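Local coordinates for uncharacterized protein (Bacillus thuringiensis serovar kurstaki, PDB 4XE7) that is a bacterial actin-like protein of the ParM family that probably polymerises into nucleotide-dependent cytoskeletal filaments that segregate plasmid DNA, at residues T17-S25 with E34-I42; K143-M154 with K188-N199. All coordinates share one frame; numbering follows the deposited sequence.

Interaction 1: residues T17-S25 with E34-I42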
# COMPACT_ATOMS: atom_id res chain seq x y z
N THR A 17 -6.96 7.40 -0.51
CA THR A 17 -8.06 7.00 0.34
C THR A 17 -8.76 5.75 -0.19
O THR A 17 -9.61 5.84 -1.08
CB THR A 17 -9.09 8.15 0.46
OG1 THR A 17 -8.45 9.32 0.98
CG2 THR A 17 -10.25 7.76 1.36
N GLY A 18 -8.40 4.59 0.34
CA GLY A 18 -9.10 3.35 0.03
C GLY A 18 -10.12 2.95 1.09
O GLY A 18 -10.18 3.54 2.17
N ASN A 19 -10.93 1.94 0.79
CA ASN A 19 -11.95 1.47 1.74
C ASN A 19 -11.37 0.64 2.88
O ASN A 19 -11.96 0.54 3.94
CB ASN A 19 -13.00 0.65 1.01
CG ASN A 19 -13.91 1.50 0.16
OD1 ASN A 19 -14.55 2.42 0.65
ND2 ASN A 19 -13.94 1.20 -1.14
N ILE A 20 -10.22 0.03 2.64
CA ILE A 20 -9.61 -0.82 3.64
C ILE A 20 -8.53 -0.05 4.37
O ILE A 20 -8.34 -0.21 5.57
CB ILE A 20 -8.99 -2.10 3.02
CG1 ILE A 20 -10.03 -2.86 2.20
CG2 ILE A 20 -8.40 -3.01 4.10
CD1 ILE A 20 -11.22 -3.30 3.02
N LYS A 21 -7.82 0.80 3.63
CA LYS A 21 -6.63 1.46 4.15
C LYS A 21 -6.55 2.92 3.71
O LYS A 21 -6.99 3.29 2.63
CB LYS A 21 -5.35 0.73 3.69
CG LYS A 21 -5.15 -0.65 4.28
CD LYS A 21 -3.80 -1.23 3.85
CE LYS A 21 -3.66 -2.69 4.27
NZ LYS A 21 -2.51 -3.35 3.59
N ALA A 22 -5.99 3.75 4.59
CA ALA A 22 -5.57 5.07 4.20
C ALA A 22 -4.09 4.94 3.91
O ALA A 22 -3.33 4.49 4.76
CB ALA A 22 -5.83 6.08 5.32
N LYS A 23 -3.67 5.28 2.70
CA LYS A 23 -2.24 5.21 2.41
C LYS A 23 -1.70 6.60 2.15
O LYS A 23 -2.41 7.45 1.63
CB LYS A 23 -1.95 4.29 1.22
CG LYS A 23 -2.29 2.85 1.49
CD LYS A 23 -2.07 2.00 0.26
CE LYS A 23 -1.88 0.53 0.65
NZ LYS A 23 -1.58 -0.33 -0.53
N ILE A 24 -0.45 6.83 2.55
CA ILE A 24 0.22 8.09 2.26
C ILE A 24 1.61 7.81 1.72
O ILE A 24 2.28 6.87 2.14
CB ILE A 24 0.32 8.98 3.52
CG1 ILE A 24 0.99 10.32 3.21
CG2 ILE A 24 1.13 8.28 4.62
CD1 ILE A 24 1.07 11.26 4.48
N SER A 25 2.03 8.63 0.76
CA SER A 25 3.43 8.71 0.37
C SER A 25 3.87 10.16 0.50
O SER A 25 3.19 11.06 0.01
CB SER A 25 3.63 8.20 -1.06
OG SER A 25 3.49 6.79 -1.12
N GLU A 34 8.61 8.39 1.45
CA GLU A 34 8.31 7.56 2.62
C GLU A 34 6.81 7.23 2.64
O GLU A 34 5.98 8.10 2.41
CB GLU A 34 8.75 8.28 3.90
CG GLU A 34 8.71 7.45 5.15
CD GLU A 34 9.57 8.04 6.27
OE1 GLU A 34 10.69 8.49 5.98
OE2 GLU A 34 9.11 8.07 7.43
N SER A 35 6.46 5.98 2.90
CA SER A 35 5.07 5.54 2.83
C SER A 35 4.66 4.67 4.00
O SER A 35 5.47 3.87 4.51
CB SER A 35 4.80 4.76 1.54
OG SER A 35 5.04 5.56 0.40
N PHE A 36 3.41 4.83 4.41
CA PHE A 36 2.77 3.89 5.33
C PHE A 36 1.26 3.86 5.09
O PHE A 36 0.71 4.67 4.33
CB PHE A 36 3.08 4.24 6.79
CG PHE A 36 2.62 5.61 7.21
CD1 PHE A 36 3.48 6.70 7.14
CD2 PHE A 36 1.32 5.81 7.69
CE1 PHE A 36 3.06 7.96 7.54
CE2 PHE A 36 0.90 7.07 8.11
CZ PHE A 36 1.77 8.15 8.01
N ALA A 37 0.61 2.89 5.72
CA ALA A 37 -0.82 2.69 5.59
C ALA A 37 -1.48 2.68 6.96
O ALA A 37 -0.97 2.07 7.90
CB ALA A 37 -1.11 1.40 4.87
N ILE A 38 -2.62 3.34 7.07
CA ILE A 38 -3.42 3.27 8.29
C ILE A 38 -4.73 2.59 7.95
O ILE A 38 -5.48 3.07 7.11
CB ILE A 38 -3.67 4.66 8.89
CG1 ILE A 38 -2.34 5.34 9.22
CG2 ILE A 38 -4.52 4.56 10.16
CD1 ILE A 38 -2.46 6.73 9.90
N PRO A 39 -5.02 1.44 8.60
CA PRO A 39 -6.29 0.78 8.27
C PRO A 39 -7.49 1.68 8.59
O PRO A 39 -7.50 2.45 9.57
CB PRO A 39 -6.28 -0.47 9.16
CG PRO A 39 -4.85 -0.64 9.61
CD PRO A 39 -4.27 0.73 9.65
N THR A 40 -8.50 1.59 7.74
CA THR A 40 -9.65 2.46 7.82
C THR A 40 -10.62 1.94 8.89
O THR A 40 -11.68 1.37 8.61
CB THR A 40 -10.31 2.58 6.45
OG1 THR A 40 -9.29 2.91 5.50
CG2 THR A 40 -11.40 3.66 6.45
N VAL A 41 -10.20 2.14 10.13
CA VAL A 41 -10.92 1.66 11.29
C VAL A 41 -10.82 2.72 12.37
O VAL A 41 -9.72 3.13 12.73
CB VAL A 41 -10.33 0.35 11.83
CG1 VAL A 41 -11.14 -0.10 13.03
CG2 VAL A 41 -10.31 -0.73 10.77
N ILE A 42 -11.96 3.16 12.87
CA ILE A 42 -11.96 4.11 13.98
C ILE A 42 -12.86 3.62 15.12
O ILE A 42 -13.71 2.76 14.93
CB ILE A 42 -12.39 5.52 13.51
CG1 ILE A 42 -13.88 5.55 13.17
CG2 ILE A 42 -11.52 5.98 12.31
CD1 ILE A 42 -14.38 6.92 12.73
O HOH W 1 -10.15 5.64 3.81
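Strands 21-25 and 34-39 run antiparallel at 159° with axes 4.4 Å apart, held by paired backbone bonds of Ala22 with Ile38 and Ile24 with Phe36, and by Thr40 N to Ile20 O at the loop end. On the face bearing Ala22, Ile24, Phe36 and Ile38, the methyl CG2 of Ile24 sits squarely over the Phe36 ring, 3.5 Å from its centroid and 13° off the normal, a CH-pi contact. Phe36 carries CG between its backbone N and carbonyl carbon (chi1 60°), so the ring runs alongside the Ile24 side chain, in the same direction, with a face turned to CG2. CG1 of Ile38 lies in the ring plane at its edge, and Val136 and Arg140 of helix 123-140 also touch the ring. On the face of Lys21, Lys23, Ser25, Ser35 and Ala37, Ser25 OG and Ser35 OG meet in a hydrogen bond of 2.5 Å, very short, and either could be the donor; Ser25 OG has a second partner in Ser404. Next along, CB of Ala37 takes CG of Lys23 and CD of Lys21, both at 3.9 Å. The lysine chains run extended from there, and NZ of Lys23 reaches Ala400 O, with Tyr401 giving a cation-pi contact. Beyond the strands, Thr40 centres an inverse gamma turn. This is a beta hairpin in the mixed sheet, consistent with the N-terminal strands of the actin fold.

Interaction 2: residues K143-M154 with K188-N199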
# COMPACT_ATOMS: atom_id res chain seq x y z
N LYS A 143 7.75 18.65 12.25
CA LYS A 143 7.08 19.92 12.00
C LYS A 143 5.69 19.95 12.60
O LYS A 143 4.84 19.10 12.28
CB LYS A 143 6.98 20.20 10.50
CG LYS A 143 8.30 20.32 9.73
CD LYS A 143 7.97 20.45 8.23
CE LYS A 143 9.20 20.26 7.33
NZ LYS A 143 10.10 21.44 7.38
N GLU A 144 5.42 20.94 13.45
CA GLU A 144 4.15 21.00 14.15
C GLU A 144 3.15 21.91 13.46
O GLU A 144 1.97 21.94 13.82
CB GLU A 144 4.37 21.44 15.60
CG GLU A 144 4.45 20.28 16.58
CD GLU A 144 4.89 20.68 17.97
OE1 GLU A 144 5.26 19.79 18.76
OE2 GLU A 144 4.88 21.90 18.27
N GLU A 145 3.61 22.66 12.46
CA GLU A 145 2.72 23.42 11.58
C GLU A 145 3.07 23.06 10.17
O GLU A 145 4.22 23.20 9.76
CB GLU A 145 2.85 24.94 11.77
CG GLU A 145 2.26 25.52 13.03
CD GLU A 145 2.26 27.04 13.02
OE1 GLU A 145 1.32 27.64 13.57
OE2 GLU A 145 3.21 27.64 12.46
N VAL A 146 2.10 22.59 9.41
CA VAL A 146 2.35 22.30 8.01
C VAL A 146 1.24 22.81 7.12
O VAL A 146 0.05 22.64 7.40
CB VAL A 146 2.53 20.79 7.75
CG1 VAL A 146 3.88 20.31 8.29
CG2 VAL A 146 1.38 20.00 8.36
N SER A 147 1.65 23.48 6.05
CA SER A 147 0.78 23.67 4.92
C SER A 147 0.80 22.38 4.12
O SER A 147 1.87 21.85 3.84
CB SER A 147 1.24 24.85 4.07
OG SER A 147 0.55 24.87 2.84
N VAL A 148 -0.37 21.85 3.78
CA VAL A 148 -0.49 20.58 3.07
C VAL A 148 -1.25 20.74 1.75
O VAL A 148 -2.48 20.71 1.72
CB VAL A 148 -1.23 19.53 3.93
CG1 VAL A 148 -1.38 18.21 3.18
CG2 VAL A 148 -0.52 19.32 5.24
N PRO A 149 -0.52 20.93 0.64
CA PRO A 149 -1.22 20.95 -0.65
C PRO A 149 -1.79 19.57 -0.96
O PRO A 149 -1.03 18.59 -1.05
CB PRO A 149 -0.15 21.36 -1.65
CG PRO A 149 1.16 20.95 -1.01
CD PRO A 149 0.94 21.09 0.49
N PHE A 150 -3.11 19.48 -1.12
CA PHE A 150 -3.74 18.17 -1.21
C PHE A 150 -3.67 17.56 -2.61
O PHE A 150 -4.20 18.10 -3.56
CB PHE A 150 -5.20 18.23 -0.75
CG PHE A 150 -5.83 16.88 -0.64
CD1 PHE A 150 -5.49 16.04 0.41
CD2 PHE A 150 -6.69 16.41 -1.62
CE1 PHE A 150 -6.04 14.78 0.52
CE2 PHE A 150 -7.23 15.14 -1.53
CZ PHE A 150 -6.91 14.32 -0.46
N SER A 151 -3.05 16.40 -2.72
CA SER A 151 -3.09 15.71 -4.00
C SER A 151 -3.71 14.34 -3.77
O SER A 151 -3.10 13.46 -3.16
CB SER A 151 -1.70 15.60 -4.62
OG SER A 151 -1.71 14.82 -5.81
N GLY A 152 -4.94 14.17 -4.23
CA GLY A 152 -5.59 12.89 -4.10
C GLY A 152 -6.17 12.41 -5.41
O GLY A 152 -5.78 12.85 -6.50
N GLY A 153 -7.11 11.49 -5.31
CA GLY A 153 -7.76 10.99 -6.50
C GLY A 153 -8.98 10.19 -6.12
O GLY A 153 -9.06 9.63 -5.03
N MET A 154 -9.96 10.16 -7.01
CA MET A 154 -11.12 9.32 -6.80
C MET A 154 -11.45 8.57 -8.08
O MET A 154 -11.18 9.06 -9.19
CB MET A 154 -12.32 10.13 -6.31
CG MET A 154 -12.87 11.10 -7.33
SD MET A 154 -14.26 12.02 -6.67
CE MET A 154 -13.92 13.62 -7.36
N LYS A 188 0.74 18.43 19.10
CA LYS A 188 -0.43 18.90 18.39
C LYS A 188 -0.01 19.43 17.02
O LYS A 188 0.76 20.38 16.94
CB LYS A 188 -1.13 20.00 19.20
CG LYS A 188 -2.45 20.46 18.63
CD LYS A 188 -3.32 21.05 19.73
CE LYS A 188 -4.57 21.71 19.16
NZ LYS A 188 -5.43 22.28 20.23
N ILE A 189 -0.49 18.82 15.94
CA ILE A 189 -0.08 19.26 14.61
C ILE A 189 -1.14 20.14 13.96
O ILE A 189 -2.32 19.78 13.88
CB ILE A 189 0.25 18.05 13.69
CG1 ILE A 189 1.65 17.50 14.01
CG2 ILE A 189 0.33 18.49 12.25
CD1 ILE A 189 1.78 16.72 15.27
N LYS A 190 -0.73 21.31 13.51
CA LYS A 190 -1.64 22.23 12.84
C LYS A 190 -1.51 22.10 11.33
O LYS A 190 -0.45 22.37 10.75
CB LYS A 190 -1.36 23.66 13.30
CG LYS A 190 -2.23 24.70 12.66
CD LYS A 190 -2.00 26.06 13.31
CE LYS A 190 -2.45 27.20 12.42
NZ LYS A 190 -2.30 28.51 13.12
N ILE A 191 -2.60 21.71 10.69
CA ILE A 191 -2.61 21.42 9.26
C ILE A 191 -3.42 22.45 8.52
O ILE A 191 -4.60 22.64 8.80
CB ILE A 191 -3.19 20.01 8.96
CG1 ILE A 191 -2.30 18.92 9.55
CG2 ILE A 191 -3.45 19.81 7.44
CD1 ILE A 191 -3.01 17.56 9.72
N THR A 192 -2.80 23.12 7.56
CA THR A 192 -3.53 24.05 6.73
C THR A 192 -3.52 23.58 5.28
O THR A 192 -2.47 23.35 4.69
CB THR A 192 -2.94 25.46 6.82
OG1 THR A 192 -2.84 25.84 8.20
CG2 THR A 192 -3.81 26.46 6.07
N ILE A 193 -4.71 23.43 4.72
CA ILE A 193 -4.85 23.07 3.32
C ILE A 193 -5.45 24.26 2.59
O ILE A 193 -6.58 24.65 2.87
CB ILE A 193 -5.74 21.83 3.15
CG1 ILE A 193 -5.24 20.69 4.05
CG2 ILE A 193 -5.80 21.43 1.68
CD1 ILE A 193 -6.16 19.47 4.06
N ASN A 194 -4.68 24.82 1.66
CA ASN A 194 -5.08 26.02 0.92
C ASN A 194 -5.43 25.75 -0.53
O ASN A 194 -6.15 26.52 -1.16
CB ASN A 194 -3.95 27.04 0.98
CG ASN A 194 -3.64 27.47 2.38
OD1 ASN A 194 -4.52 27.92 3.12
ND2 ASN A 194 -2.37 27.32 2.78
N ASP A 195 -4.90 24.66 -1.05
CA ASP A 195 -5.09 24.31 -2.45
C ASP A 195 -4.82 22.82 -2.63
O ASP A 195 -4.36 22.14 -1.70
CB ASP A 195 -4.19 25.16 -3.36
CG ASP A 195 -2.71 25.09 -2.98
OD1 ASP A 195 -2.07 26.16 -2.89
OD2 ASP A 195 -2.16 23.98 -2.79
N GLY A 196 -5.10 22.32 -3.82
CA GLY A 196 -4.88 20.92 -4.09
C GLY A 196 -5.13 20.54 -5.53
O GLY A 196 -5.46 21.38 -6.36
N THR A 197 -4.99 19.25 -5.81
CA THR A 197 -5.21 18.69 -7.14
C THR A 197 -5.85 17.32 -7.01
O THR A 197 -5.55 16.58 -6.07
CB THR A 197 -3.89 18.55 -7.93
OG1 THR A 197 -3.07 19.71 -7.74
CG2 THR A 197 -4.17 18.36 -9.41
N MET A 198 -6.71 16.96 -7.94
CA MET A 198 -7.28 15.62 -7.93
C MET A 198 -6.82 14.89 -9.18
O MET A 198 -6.75 15.47 -10.26
CB MET A 198 -8.80 15.66 -7.84
CG MET A 198 -9.31 16.21 -6.51
SD MET A 198 -8.93 15.13 -5.10
CE MET A 198 -10.05 13.78 -5.43
N ASN A 199 -6.50 13.62 -9.03
CA ASN A 199 -5.92 12.88 -10.14
C ASN A 199 -6.84 11.73 -10.53
O ASN A 199 -7.78 11.39 -9.79
CB ASN A 199 -4.53 12.35 -9.76
CG ASN A 199 -3.61 13.45 -9.22
OD1 ASN A 199 -3.04 14.22 -9.99
ND2 ASN A 199 -3.48 13.53 -7.89
O HOH W 2 -1.78 23.83 1.02
O HOH W 3 -1.59 19.91 -4.96
O HOH W 4 -9.82 12.45 -8.93
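The Phe150 ring takes Met198 SD at its edge, in the ring plane: the sulfur stands 4.0 Å from CE2 and 84° off the ring normal, a Met-aromatic contact. Outside the pair, Phe15 meets the ring with its plane nearly parallel, and Leu168 and Leu171 of helix 164-171 also touch it. Met198 is bent at both torsions beyond chi1, which folds it back along the neighbouring strand, bringing CE to 3.7 Å from Gly153 N. The other flat group is the amide of Asn199. Its ND2 gives a hydrogen bond to Ser151 OG at 3.0 Å, nearly in the amide plane, and a second to Gly152 O at 2.8 Å, tilted 31° from that plane. Gly152 O also accepts from Asn199 N, so one residue grips this carbonyl twice. Ser151 OG is shared further with Tyr407 O, tying the strand to helix 402-418.

The two strands are parallel, and 145-154 lies between 13-17 and 188-200. Strands 33-45, 21-27, 13-17, 145-154 and 188-200 stand side by side in that order, the 3-2-1-4-5 order of a central sheet as in actin. The pairing slips by one residue between Ser147 and Phe150, where strand 188-200 breaks at Asn194 and Asp195. At the slip, CG2 of Ile193 touches Val148 O and Phe150 CB, and Phe150 N opens the second run by bonding Asp195 O on a carbonyl lone pair.

Before the slip, Val146 and Ile191 lie side by side, CG2 to CG1, on a buried face. The side chains of Val148 and Ile191 cross obliquely, CG2 to CG2 3.7 Å. Toward solvent, the extended chains of Glu145 and Lys190 run alongside each other and end in a long salt bridge, OE1 to NZ 3.8 Å; Lys190 also has a weak, long ion pair with Glu174.

Both contacts belong to the same sheet, with strand 13-17 between them. Interaction 1 joins antiparallel neighbours with only eight residues between them, whereas interaction 2 brings parallel strands together across 33 intervening residues. The centre of interaction 1 is about 7 Å from that of the chain, the centre of interaction 2 about 20 Å. Buried are the Ile24 and Phe36 face in one and Val146, Val148, Phe150, Ile191 and Ile193 in the other; Lys21, and Glu144, Glu145 and Lys188, are exposed. Helix 402-418 reaches both. A methyl over a ring face and paired serines mark interaction 1; interaction 2 relies on sulfur at a ring edge, an amide nitrogen donating to two acceptors and a long surface ion pair.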